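Transcriptional regulator, MarR family (PDB 3BJ6) probably acts as a DNA-binding transcription factor, a MarR-family winged-helix regulator that works as a dimer. Local coordinates at residues L34-T39 with I108-A113; A120-G125 with V129-Y134; A44-L49 with A81-R86; A27-G32 with V38-R43. One frame throughout, in Å; residues are numbered along the deposited sequence.

How the interactions relate
Interactions 1, 3 and 4 form one cluster, with the centres of interactions 1 and 4 about 7 Å apart and those of 1 and 3 about 12 Å. Val-38, which touches Ile-111 in interaction 1 and lies in a segment of interaction 4, packs through CG1 on Leu-83 CD1 of interaction 3. Along the chain, interaction 4 closes first, interaction 3 is nested inside the loop closed by interaction 1, and interaction 2 comes last. Interactions 1 and 2 share helix 102-123, yet their centres lie about 24 Å apart. That helix connects the winged-helix part, including interaction 3, with the corner at interaction 2; interactions 2 and 4 both touch the second subunit.

Interaction 1: residues L34-T39 with I108-A113; sequences LREGVT and ITAIRA
Val-38 and Ile-111 supply the apolar part of this contact, Val-38 CG2 lying 3.5 Å from Ile-111 CD1. The two side chains meet at a slant through these methyl groups. In Ile-111 the branch carrying CD1 stands anti to the carbonyl carbon (chi1 -71°) and runs on extended, which brings its end closer to the loop than the start of the side chain would suggest.

Glu-36 makes the mixed part, with its hydrocarbon stem and its carboxylate meeting different residues. Its CG is 3.8 Å from Ile-111 CG1, the two side chains running alongside each other, head to tail. A bend at chi2 (-69°) then turns the acid group onto the methyl of Ala-110, where OE1 is 3.7 Å from Ala-110 CB and OE2 4.0 Å. With an alanine here, Ile-111 CG1 and the Ala-110 methyl would probably lose their cover, leaving a gap beside helix 102-123.

The backbone sets up this approach. A Schellman motif ends helix 18-35, with Gly-37 at positive phi and its N bonded to Leu-34 O at 3.0 Å, and the chain then runs on to Val-38. Since no hydrogen bond joins the two segments, the loop that follows helix 18-35 rests on helix 102-123 through van der Waals contact, its adhesion depending on fit and on burial of Val-38 and Ile-111.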
loop_
_atom_site.group_PDB
_atom_site.type_symbol
_atom_site.label_atom_id
_atom_site.label_comp_id
_atom_site.label_asym_id
_atom_site.label_seq_id
_atom_site.Cartn_x
_atom_site.Cartn_y
_atom_site.Cartn_z
ATOM N N LEU A 34 5.419 7.536 18.335
ATOM C CA LEU A 34 6.282 8.586 18.879
ATOM C C LEU A 34 5.865 8.981 20.317
ATOM O O LEU A 34 6.692 9.457 21.115
ATOM C CB LEU A 34 6.303 9.829 17.971
ATOM C CG LEU A 34 7.011 9.669 16.602
ATOM C CD1 LEU A 34 6.812 10.969 15.763
ATOM C CD2 LEU A 34 8.483 9.339 16.738
ATOM N N ARG A 35 4.597 8.799 20.647
ATOM C CA ARG A 35 4.136 9.002 22.041
ATOM C C ARG A 35 4.858 8.071 23.009
ATOM O O ARG A 35 5.086 8.436 24.160
ATOM C CB ARG A 35 2.628 8.804 22.149
ATOM C CG ARG A 35 1.880 10.124 22.015
ATOM C CD ARG A 35 0.364 9.962 22.116
ATOM N NE ARG A 35 -0.198 10.063 23.471
ATOM C CZ ARG A 35 -0.628 11.185 24.043
ATOM N NH1 ARG A 35 -0.519 12.367 23.420
ATOM N NH2 ARG A 35 -1.176 11.125 25.248
ATOM N N GLU A 36 5.231 6.872 22.538
ATOM C CA GLU A 36 6.048 5.937 23.364
ATOM C C GLU A 36 7.535 6.004 23.058
ATOM O O GLU A 36 8.306 5.117 23.456
ATOM C CB GLU A 36 5.540 4.492 23.184
ATOM C CG GLU A 36 4.065 4.341 23.583
ATOM C CD GLU A 36 3.821 4.488 25.099
ATOM O OE1 GLU A 36 2.700 4.882 25.471
ATOM O OE2 GLU A 36 4.732 4.210 25.907
ATOM N N GLY A 37 7.943 7.042 22.319
ATOM C CA GLY A 37 9.353 7.296 22.072
ATOM C C GLY A 37 9.998 6.473 20.981
ATOM O O GLY A 37 11.240 6.365 20.946
ATOM N N VAL A 38 9.200 5.869 20.095
ATOM C CA VAL A 38 9.793 5.037 19.044
ATOM C C VAL A 38 9.218 5.380 17.663
ATOM O O VAL A 38 8.174 6.000 17.569
ATOM C CB VAL A 38 9.660 3.495 19.340
ATOM C CG1 VAL A 38 10.273 3.143 20.760
ATOM C CG2 VAL A 38 8.211 3.018 19.217
ATOM N N THR A 39 9.928 4.984 16.614
ATOM C CA THR A 39 9.512 5.192 15.235
ATOM C C THR A 39 8.671 4.011 14.741
ATOM O O THR A 39 8.563 2.978 15.425
ATOM C CB THR A 39 10.746 5.310 14.301
ATOM O OG1 THR A 39 11.446 4.072 14.289
ATOM C CG2 THR A 39 11.693 6.446 14.745
ATOM N N ILE A 108 5.749 -1.877 23.361
ATOM C CA ILE A 108 4.948 -2.487 22.261
ATOM C C ILE A 108 3.526 -2.838 22.729
ATOM O O ILE A 108 2.561 -2.682 21.974
ATOM C CB ILE A 108 5.690 -3.659 21.496
ATOM C CG1 ILE A 108 4.920 -4.036 20.221
ATOM C CG2 ILE A 108 5.904 -4.870 22.414
ATOM C CD1 ILE A 108 4.859 -2.909 19.170
ATOM N N THR A 109 3.394 -3.214 24.006
ATOM C CA THR A 109 2.083 -3.467 24.607
ATOM C C THR A 109 1.227 -2.216 24.574
ATOM O O THR A 109 0.041 -2.275 24.222
ATOM C CB THR A 109 2.224 -3.956 26.069
ATOM O OG1 THR A 109 2.964 -5.182 26.064
ATOM C CG2 THR A 109 0.876 -4.217 26.722
ATOM N N ALA A 110 1.828 -1.098 24.973
ATOM C CA ALA A 110 1.135 0.194 25.002
ATOM C C ALA A 110 0.738 0.624 23.595
ATOM O O ALA A 110 -0.395 1.060 23.360
ATOM C CB ALA A 110 2.007 1.280 25.677
ATOM N N ILE A 111 1.655 0.497 22.651
ATOM C CA ILE A 111 1.350 0.869 21.266
ATOM C C ILE A 111 0.159 0.046 20.713
ATOM O O ILE A 111 -0.796 0.594 20.134
ATOM C CB ILE A 111 2.628 0.707 20.371
ATOM C CG1 ILE A 111 3.669 1.800 20.718
ATOM C CG2 ILE A 111 2.255 0.771 18.875
ATOM C CD1 ILE A 111 5.105 1.562 20.097
ATOM N N ARG A 112 0.218 -1.262 20.928
ATOM C CA ARG A 112 -0.812 -2.178 20.435
ATOM C C ARG A 112 -2.172 -1.905 21.063
ATOM O O ARG A 112 -3.170 -1.947 20.365
ATOM C CB ARG A 112 -0.382 -3.638 20.637
ATOM C CG ARG A 112 0.861 -4.018 19.768
ATOM C CD ARG A 112 0.621 -3.875 18.228
ATOM N NE ARG A 112 -0.365 -4.876 17.849
ATOM C CZ ARG A 112 -1.537 -4.638 17.266
ATOM N NH1 ARG A 112 -2.347 -5.671 17.046
ATOM N NH2 ARG A 112 -1.901 -3.404 16.881
ATOM N N ALA A 113 -2.204 -1.591 22.362
ATOM C CA ALA A 113 -3.463 -1.301 23.054
ATOM C C ALA A 113 -4.085 -0.055 22.455
ATOM O O ALA A 113 -5.291 -0.011 22.225
ATOM C CB ALA A 113 -3.236 -1.113 24.558
#

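Interaction 2: residues A120-G125 with V129-Y134; sequences ALFSEG and VELTAY
Ser-123 OG, hydrogen-bonded to Leu-119 O one turn back in its own helix, sits 3.7 Å from Leu-131 CD1. With its polar need met at home, this hydroxyl makes only van der Waals contact across the turn, and Ser-123 CB comes slightly nearer to the same methyl, at 3.6 Å. The serine torsion (chi1 -63°) lays OG beside its own backbone N, directed back along the helix.

Leu-131 carries its side of the contact with both branches. While CD1 rests on Ser-123, CD2 meets the ring of Phe-122, 4.1 Å from CE2, at an oblique slant. The Phe-122 ring reaches that place because CG stands anti to the backbone N (chi1 171°), swinging the ring towards the following helix. It also meets the ring of Phe-126 in the linking turn, and Phe-144 and Leu-141 of the second subunit pack on it.

All three touching residues are buried. Together they close the corner at which helix 102-123 turns into helix 128-151, an arrangement that fits the helical dimerisation region of MarR proteins; nearby, the ring of Tyr-134 meets that of Tyr-134 of the second subunit, nearly parallel.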
loop_
_atom_site.group_PDB
_atom_site.type_symbol
_atom_site.label_atom_id
_atom_site.label_comp_id
_atom_site.label_asym_id
_atom_site.label_seq_id
_atom_site.Cartn_x
_atom_site.Cartn_y
_atom_site.Cartn_z
ATOM N N ALA A 120 -11.174 -0.105 17.148
ATOM C CA ALA A 120 -12.534 -0.315 17.681
ATOM C C ALA A 120 -13.418 0.903 17.487
ATOM O O ALA A 120 -14.585 0.782 17.153
ATOM C CB ALA A 120 -12.482 -0.722 19.185
ATOM N N LEU A 121 -12.849 2.091 17.680
ATOM C CA LEU A 121 -13.547 3.333 17.404
ATOM C C LEU A 121 -14.004 3.403 15.952
ATOM O O LEU A 121 -15.140 3.801 15.633
ATOM C CB LEU A 121 -12.558 4.448 17.686
ATOM C CG LEU A 121 -12.919 5.854 18.039
ATOM C CD1 LEU A 121 -11.819 6.357 19.047
ATOM C CD2 LEU A 121 -12.993 6.742 16.795
ATOM N N PHE A 122 -13.099 3.053 15.050
ATOM C CA PHE A 122 -13.438 3.029 13.642
ATOM C C PHE A 122 -14.556 2.022 13.399
ATOM O O PHE A 122 -15.514 2.320 12.693
ATOM C CB PHE A 122 -12.214 2.711 12.761
ATOM C CG PHE A 122 -12.577 2.462 11.299
ATOM C CD1 PHE A 122 -12.688 3.540 10.411
ATOM C CD2 PHE A 122 -12.848 1.173 10.824
ATOM C CE1 PHE A 122 -13.042 3.344 9.074
ATOM C CE2 PHE A 122 -13.232 0.958 9.469
ATOM C CZ PHE A 122 -13.327 2.056 8.607
ATOM N N SER A 123 -14.407 0.821 13.953
ATOM C CA SER A 123 -15.329 -0.296 13.672
ATOM C C SER A 123 -16.763 -0.004 14.121
ATOM O O SER A 123 -17.717 -0.522 13.536
ATOM C CB SER A 123 -14.822 -1.568 14.351
ATOM O OG SER A 123 -13.564 -1.909 13.803
ATOM N N GLU A 124 -16.916 0.851 15.135
ATOM C CA GLU A 124 -18.230 1.296 15.625
ATOM C C GLU A 124 -19.109 1.925 14.572
ATOM O O GLU A 124 -20.340 1.952 14.729
ATOM C CB GLU A 124 -18.038 2.301 16.770
ATOM C CG GLU A 124 -17.604 1.584 17.996
ATOM C CD GLU A 124 -17.194 2.493 19.145
ATOM O OE1 GLU A 124 -17.285 3.751 19.061
ATOM O OE2 GLU A 124 -16.793 1.875 20.142
ATOM N N GLY A 125 -18.472 2.422 13.509
ATOM C CA GLY A 125 -19.150 3.059 12.383
ATOM C C GLY A 125 -19.721 2.075 11.369
ATOM O O GLY A 125 -20.373 2.497 10.443
ATOM N N VAL A 129 -20.802 -7.379 9.651
ATOM C CA VAL A 129 -20.879 -7.983 8.297
ATOM C C VAL A 129 -20.107 -7.171 7.256
ATOM O O VAL A 129 -19.378 -7.735 6.425
ATOM C CB VAL A 129 -22.360 -8.298 7.827
ATOM C CG1 VAL A 129 -23.174 -7.050 7.596
ATOM C CG2 VAL A 129 -22.366 -9.130 6.570
ATOM N N GLU A 130 -20.242 -5.848 7.311
ATOM C CA GLU A 130 -19.432 -4.978 6.455
ATOM C C GLU A 130 -17.935 -5.151 6.666
ATOM O O GLU A 130 -17.173 -5.185 5.680
ATOM C CB GLU A 130 -19.788 -3.498 6.679
ATOM C CG GLU A 130 -21.138 -3.150 6.095
ATOM C CD GLU A 130 -21.579 -1.751 6.492
ATOM O OE1 GLU A 130 -21.538 -1.421 7.705
ATOM O OE2 GLU A 130 -21.968 -0.988 5.581
ATOM N N LEU A 131 -17.505 -5.199 7.923
ATOM C CA LEU A 131 -16.078 -5.371 8.210
ATOM C C LEU A 131 -15.551 -6.732 7.811
ATOM O O LEU A 131 -14.409 -6.852 7.371
ATOM C CB LEU A 131 -15.747 -5.066 9.672
ATOM C CG LEU A 131 -16.090 -3.628 10.083
ATOM C CD1 LEU A 131 -16.018 -3.481 11.585
ATOM C CD2 LEU A 131 -15.152 -2.611 9.382
ATOM N N THR A 132 -16.377 -7.761 7.991
ATOM C CA THR A 132 -15.993 -9.092 7.569
ATOM C C THR A 132 -15.842 -9.162 6.038
ATOM O O THR A 132 -14.915 -9.804 5.530
ATOM C CB THR A 132 -17.003 -10.130 8.110
ATOM O OG1 THR A 132 -16.838 -10.172 9.540
ATOM C CG2 THR A 132 -16.727 -11.500 7.545
ATOM N N ALA A 133 -16.774 -8.536 5.325
ATOM C CA ALA A 133 -16.690 -8.433 3.862
ATOM C C ALA A 133 -15.401 -7.703 3.470
ATOM O O ALA A 133 -14.679 -8.159 2.569
ATOM C CB ALA A 133 -17.902 -7.696 3.298
ATOM N N TYR A 134 -15.091 -6.593 4.148
ATOM C CA TYR A 134 -13.847 -5.921 3.873
ATOM C C TYR A 134 -12.629 -6.871 4.025
ATOM O O TYR A 134 -11.752 -6.943 3.159
ATOM C CB TYR A 134 -13.662 -4.692 4.783
ATOM C CG TYR A 134 -12.325 -4.017 4.548
ATOM C CD1 TYR A 134 -12.130 -3.185 3.439
ATOM C CD2 TYR A 134 -11.247 -4.177 5.462
ATOM C CE1 TYR A 134 -10.908 -2.575 3.200
ATOM C CE2 TYR A 134 -10.002 -3.522 5.221
ATOM C CZ TYR A 134 -9.843 -2.754 4.090
ATOM O OH TYR A 134 -8.638 -2.105 3.819
#

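Interaction 3: residues A44-L49 with A81-R86; sequences AILEGL and AGLIER
Leu-46 lays its CD2 methyl against both Leu-83 and Ile-84, 4.0 Å from Leu-83 CB and 3.9 Å from Ile-84 CG2. The same methyl therefore spans the junction between the turn that ends helix 68-80 and the first residue of strand 84-87. Leu-46 starts out along the flank of its helix; its outer torsion (chi2 176°) sends CD1 on as the extension of the chain and leaves CD2 as the branch turned to Leu-83 and Ile-84.

One turn further on, Leu-49 approaches Ile-84 at about a right angle, and its CD1 comes to 3.6 Å from Ile-84 CG2. That CG2 methyl is the common point of the contact, touched by two leucine methyls from successive turns of helix 40-51. In Ile-84 the CG2 branch is anti to the carbonyl carbon, whereas CG1 takes the more hindered place between N and C (chi1 72°). CG2 meets the leucines; Ile-84 also packs on Leu-75 and Val-78 of helix 68-80.

Every touching side chain is aliphatic and buried, and no hydrogen bond crosses between the segments. In the sheet, Glu-85 is backbone-bonded to Trp-99, and Leu-83 to Thr-101, while Gly-82 at positive phi forms the Schellman turn that leads into the strand.

The contact fixes the base of the wing to the winged-helix core. Leu-100 of strand 97-100 touches both Leu-46 and Leu-49, and Ile-107 and Ile-108 of helix 102-123 reach Leu-46.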
loop_
_atom_site.group_PDB
_atom_site.type_symbol
_atom_site.label_atom_id
_atom_site.label_comp_id
_atom_site.label_asym_id
_atom_site.label_seq_id
_atom_site.Cartn_x
_atom_site.Cartn_y
_atom_site.Cartn_z
ATOM N N ALA A 44 7.851 -1.982 14.228
ATOM C CA ALA A 44 7.750 -3.214 13.422
ATOM C C ALA A 44 8.675 -4.292 14.024
ATOM O O ALA A 44 8.279 -5.450 14.167
ATOM C CB ALA A 44 8.159 -2.933 11.941
ATOM N N ILE A 45 9.891 -3.904 14.393
ATOM C CA ILE A 45 10.853 -4.855 15.004
ATOM C C ILE A 45 10.385 -5.306 16.400
ATOM O O ILE A 45 10.468 -6.495 16.724
ATOM C CB ILE A 45 12.313 -4.298 15.020
ATOM C CG1 ILE A 45 13.022 -4.626 13.679
ATOM C CG2 ILE A 45 13.168 -4.897 16.152
ATOM C CD1 ILE A 45 12.389 -3.953 12.521
ATOM N N LEU A 46 9.902 -4.371 17.235
ATOM C CA LEU A 46 9.370 -4.765 18.552
ATOM C C LEU A 46 8.203 -5.727 18.405
ATOM O O LEU A 46 8.064 -6.703 19.157
ATOM C CB LEU A 46 8.954 -3.522 19.380
ATOM C CG LEU A 46 10.070 -2.479 19.619
ATOM C CD1 LEU A 46 9.495 -1.240 20.365
ATOM C CD2 LEU A 46 11.231 -3.098 20.426
ATOM N N GLU A 47 7.335 -5.453 17.444
ATOM C CA GLU A 47 6.188 -6.341 17.217
ATOM C C GLU A 47 6.666 -7.705 16.773
ATOM O O GLU A 47 6.199 -8.704 17.291
ATOM C CB GLU A 47 5.200 -5.751 16.203
ATOM C CG GLU A 47 4.052 -6.712 15.848
ATOM C CD GLU A 47 3.053 -6.133 14.814
ATOM O OE1 GLU A 47 3.473 -5.392 13.877
ATOM O OE2 GLU A 47 1.860 -6.486 14.914
ATOM N N GLY A 48 7.609 -7.748 15.831
ATOM C CA GLY A 48 8.194 -9.024 15.404
ATOM C C GLY A 48 8.778 -9.848 16.550
ATOM O O GLY A 48 8.518 -11.041 16.640
ATOM N N LEU A 49 9.527 -9.210 17.456
ATOM C CA LEU A 49 10.114 -9.922 18.597
ATOM C C LEU A 49 9.086 -10.291 19.665
ATOM O O LEU A 49 9.279 -11.255 20.409
ATOM C CB LEU A 49 11.272 -9.123 19.214
ATOM C CG LEU A 49 12.459 -9.053 18.241
ATOM C CD1 LEU A 49 13.530 -8.012 18.695
ATOM C CD2 LEU A 49 13.129 -10.434 18.061
ATOM N N ALA A 81 18.579 1.796 22.523
ATOM C CA ALA A 81 17.545 2.408 23.386
ATOM C C ALA A 81 17.173 1.510 24.577
ATOM O O ALA A 81 16.352 1.884 25.418
ATOM C CB ALA A 81 16.289 2.805 22.573
ATOM N N GLY A 82 17.792 0.336 24.653
ATOM C CA GLY A 82 17.545 -0.583 25.768
ATOM C C GLY A 82 16.213 -1.336 25.682
ATOM O O GLY A 82 15.656 -1.753 26.714
ATOM N N LEU A 83 15.712 -1.531 24.462
ATOM C CA LEU A 83 14.391 -2.145 24.253
ATOM C C LEU A 83 14.449 -3.614 23.841
ATOM O O LEU A 83 13.443 -4.332 23.939
ATOM C CB LEU A 83 13.566 -1.339 23.225
ATOM C CG LEU A 83 13.484 0.173 23.492
ATOM C CD1 LEU A 83 12.651 0.888 22.404
ATOM C CD2 LEU A 83 12.858 0.429 24.892
ATOM N N ILE A 84 15.607 -4.047 23.344
ATOM C CA ILE A 84 15.852 -5.458 23.079
ATOM C C ILE A 84 17.243 -5.786 23.629
ATOM O O ILE A 84 18.048 -4.897 23.879
ATOM C CB ILE A 84 15.766 -5.809 21.561
ATOM C CG1 ILE A 84 16.982 -5.266 20.771
ATOM C CG2 ILE A 84 14.402 -5.345 20.968
ATOM C CD1 ILE A 84 17.072 -5.824 19.285
ATOM N N GLU A 85 17.513 -7.075 23.793
ATOM C CA GLU A 85 18.825 -7.552 24.186
ATOM C C GLU A 85 19.176 -8.751 23.310
ATOM O O GLU A 85 18.290 -9.409 22.729
ATOM C CB GLU A 85 18.825 -7.936 25.668
ATOM C CG GLU A 85 17.969 -9.170 25.927
ATOM C CD GLU A 85 17.844 -9.502 27.404
ATOM O OE1 GLU A 85 17.971 -10.690 27.751
ATOM O OE2 GLU A 85 17.639 -8.582 28.214
ATOM N N ARG A 86 20.472 -8.998 23.175
ATOM C CA ARG A 86 20.971 -10.123 22.389
ATOM C C ARG A 86 21.438 -11.181 23.390
ATOM O O ARG A 86 22.135 -10.855 24.355
ATOM C CB ARG A 86 22.102 -9.699 21.429
ATOM C CG ARG A 86 22.732 -10.867 20.607
ATOM C CD ARG A 86 24.015 -10.456 19.825
ATOM N NE ARG A 86 25.038 -9.845 20.710
ATOM C CZ ARG A 86 25.863 -10.522 21.503
ATOM N NH1 ARG A 86 25.835 -11.851 21.551
ATOM N NH2 ARG A 86 26.718 -9.864 22.256
#

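Interaction 4: residues A27-G32 with V38-R43; sequences AAVERG and VTVGQR
A capping box opens helix 40-51, and Val-40, in its first turn, packs against helix 18-35 at Val-29 and Glu-30. In the box, Gln-42 N donates to Thr-39 OG1 at 3.1 Å, and Thr-39 N donates in return to Gln-42 OE1 at 3.0 Å, approaching from above the amide carbonyl plane.

The two branches of Val-40 divide the packing. CG2 presses against Glu-30 CB at 3.3 Å, a close approach in which the side chains cross at about a right angle, while CG1 lies 4.0 Å from Val-29 CG1. With CG1 placed opposite the backbone N (chi1 -176°), Val-40 turns one methyl to each partner. Val-29 CG1 has a second neighbour, the aliphatic stem of Arg-43, whose CD lies 3.4 Å away. That stem is extended from CG to NE and passes across Val-29 nearly perpendicularly, with NE still beside Val-29 CG1 and the two NH groups leading away from it.

There the group is fixed from several directions: NH2 bridges to Glu-115 of helix 102-123 and bonds Tyr-12 of the second subunit, and NH1 pairs with Glu-47. The contact thus lies between helices 18-35 and 40-51, with helix 102-123 alongside and the dimer partner close by.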
loop_
_atom_site.group_PDB
_atom_site.type_symbol
_atom_site.label_atom_id
_atom_site.label_comp_id
_atom_site.label_asym_id
_atom_site.label_seq_id
_atom_site.Cartn_x
_atom_site.Cartn_y
_atom_site.Cartn_z
ATOM N N ALA A 27 1.701 7.036 8.557
ATOM C CA ALA A 27 1.619 8.321 9.246
ATOM C C ALA A 27 0.775 8.271 10.549
ATOM O O ALA A 27 1.181 8.847 11.542
ATOM C CB ALA A 27 1.123 9.447 8.284
ATOM N N ALA A 28 -0.381 7.607 10.534
ATOM C CA ALA A 28 -1.213 7.435 11.742
ATOM C C ALA A 28 -0.491 6.601 12.804
ATOM O O ALA A 28 -0.474 6.964 13.988
ATOM C CB ALA A 28 -2.537 6.752 11.395
ATOM N N VAL A 29 0.099 5.486 12.382
ATOM C CA VAL A 29 0.838 4.619 13.299
ATOM C C VAL A 29 1.966 5.415 13.987
ATOM O O VAL A 29 2.121 5.339 15.206
ATOM C CB VAL A 29 1.371 3.374 12.573
ATOM C CG1 VAL A 29 2.405 2.641 13.432
ATOM C CG2 VAL A 29 0.191 2.442 12.245
ATOM N N GLU A 30 2.708 6.198 13.205
ATOM C CA GLU A 30 3.828 7.012 13.727
ATOM C C GLU A 30 3.413 7.982 14.839
ATOM O O GLU A 30 4.163 8.214 15.789
ATOM C CB GLU A 30 4.510 7.782 12.589
ATOM C CG GLU A 30 5.621 8.712 13.124
ATOM C CD GLU A 30 6.370 9.415 12.017
ATOM O OE1 GLU A 30 7.205 8.733 11.392
ATOM O OE2 GLU A 30 6.150 10.642 11.812
ATOM N N ARG A 31 2.218 8.547 14.722
ATOM C CA ARG A 31 1.683 9.386 15.791
ATOM C C ARG A 31 1.604 8.634 17.115
ATOM O O ARG A 31 1.977 9.167 18.163
ATOM C CB ARG A 31 0.322 9.980 15.400
ATOM C CG ARG A 31 0.432 11.147 14.424
ATOM C CD ARG A 31 0.861 12.447 15.153
ATOM N NE ARG A 31 2.301 12.528 15.359
ATOM C CZ ARG A 31 2.933 13.342 16.206
ATOM N NH1 ARG A 31 2.285 14.152 17.014
ATOM N NH2 ARG A 31 4.243 13.292 16.259
ATOM N N GLY A 32 1.138 7.390 17.056
ATOM C CA GLY A 32 1.063 6.540 18.245
ATOM C C GLY A 32 2.428 6.089 18.736
ATOM O O GLY A 32 2.708 6.097 19.948
ATOM N N VAL A 38 9.200 5.869 20.095
ATOM C CA VAL A 38 9.793 5.037 19.044
ATOM C C VAL A 38 9.218 5.380 17.663
ATOM O O VAL A 38 8.174 6.000 17.569
ATOM C CB VAL A 38 9.660 3.495 19.340
ATOM C CG1 VAL A 38 10.273 3.143 20.760
ATOM C CG2 VAL A 38 8.211 3.018 19.217
ATOM N N THR A 39 9.928 4.984 16.614
ATOM C CA THR A 39 9.512 5.192 15.235
ATOM C C THR A 39 8.671 4.011 14.741
ATOM O O THR A 39 8.563 2.978 15.425
ATOM C CB THR A 39 10.746 5.310 14.301
ATOM O OG1 THR A 39 11.446 4.072 14.289
ATOM C CG2 THR A 39 11.693 6.446 14.745
ATOM N N VAL A 40 8.098 4.151 13.535
ATOM C CA VAL A 40 7.292 3.083 12.920
ATOM C C VAL A 40 8.140 1.854 12.623
ATOM O O VAL A 40 7.693 0.720 12.833
ATOM C CB VAL A 40 6.578 3.562 11.630
ATOM C CG1 VAL A 40 5.652 2.472 11.048
ATOM C CG2 VAL A 40 5.750 4.768 11.937
ATOM N N GLY A 41 9.355 2.091 12.126
ATOM C CA GLY A 41 10.289 0.997 11.830
ATOM C C GLY A 41 10.648 0.257 13.123
ATOM O O GLY A 41 10.659 -0.960 13.147
ATOM N N GLN A 42 10.961 1.001 14.191
ATOM C CA GLN A 42 11.251 0.380 15.486
ATOM C C GLN A 42 10.077 -0.448 16.041
ATOM O O GLN A 42 10.283 -1.555 16.526
ATOM C CB GLN A 42 11.712 1.434 16.503
ATOM C CG GLN A 42 13.054 2.094 16.094
ATOM C CD GLN A 42 13.309 3.430 16.833
ATOM O OE1 GLN A 42 12.508 3.865 17.662
ATOM N NE2 GLN A 42 14.430 4.090 16.500
ATOM N N ARG A 43 8.853 0.098 15.958
ATOM C CA ARG A 43 7.634 -0.629 16.283
ATOM C C ARG A 43 7.560 -1.966 15.532
ATOM O O ARG A 43 7.200 -2.950 16.123
ATOM C CB ARG A 43 6.411 0.226 15.927
ATOM C CG ARG A 43 5.059 -0.467 16.100
ATOM C CD ARG A 43 3.993 0.131 15.167
ATOM N NE ARG A 43 2.760 -0.671 15.277
ATOM C CZ ARG A 43 2.576 -1.872 14.732
ATOM N NH1 ARG A 43 3.522 -2.438 13.981
ATOM N NH2 ARG A 43 1.430 -2.506 14.941
#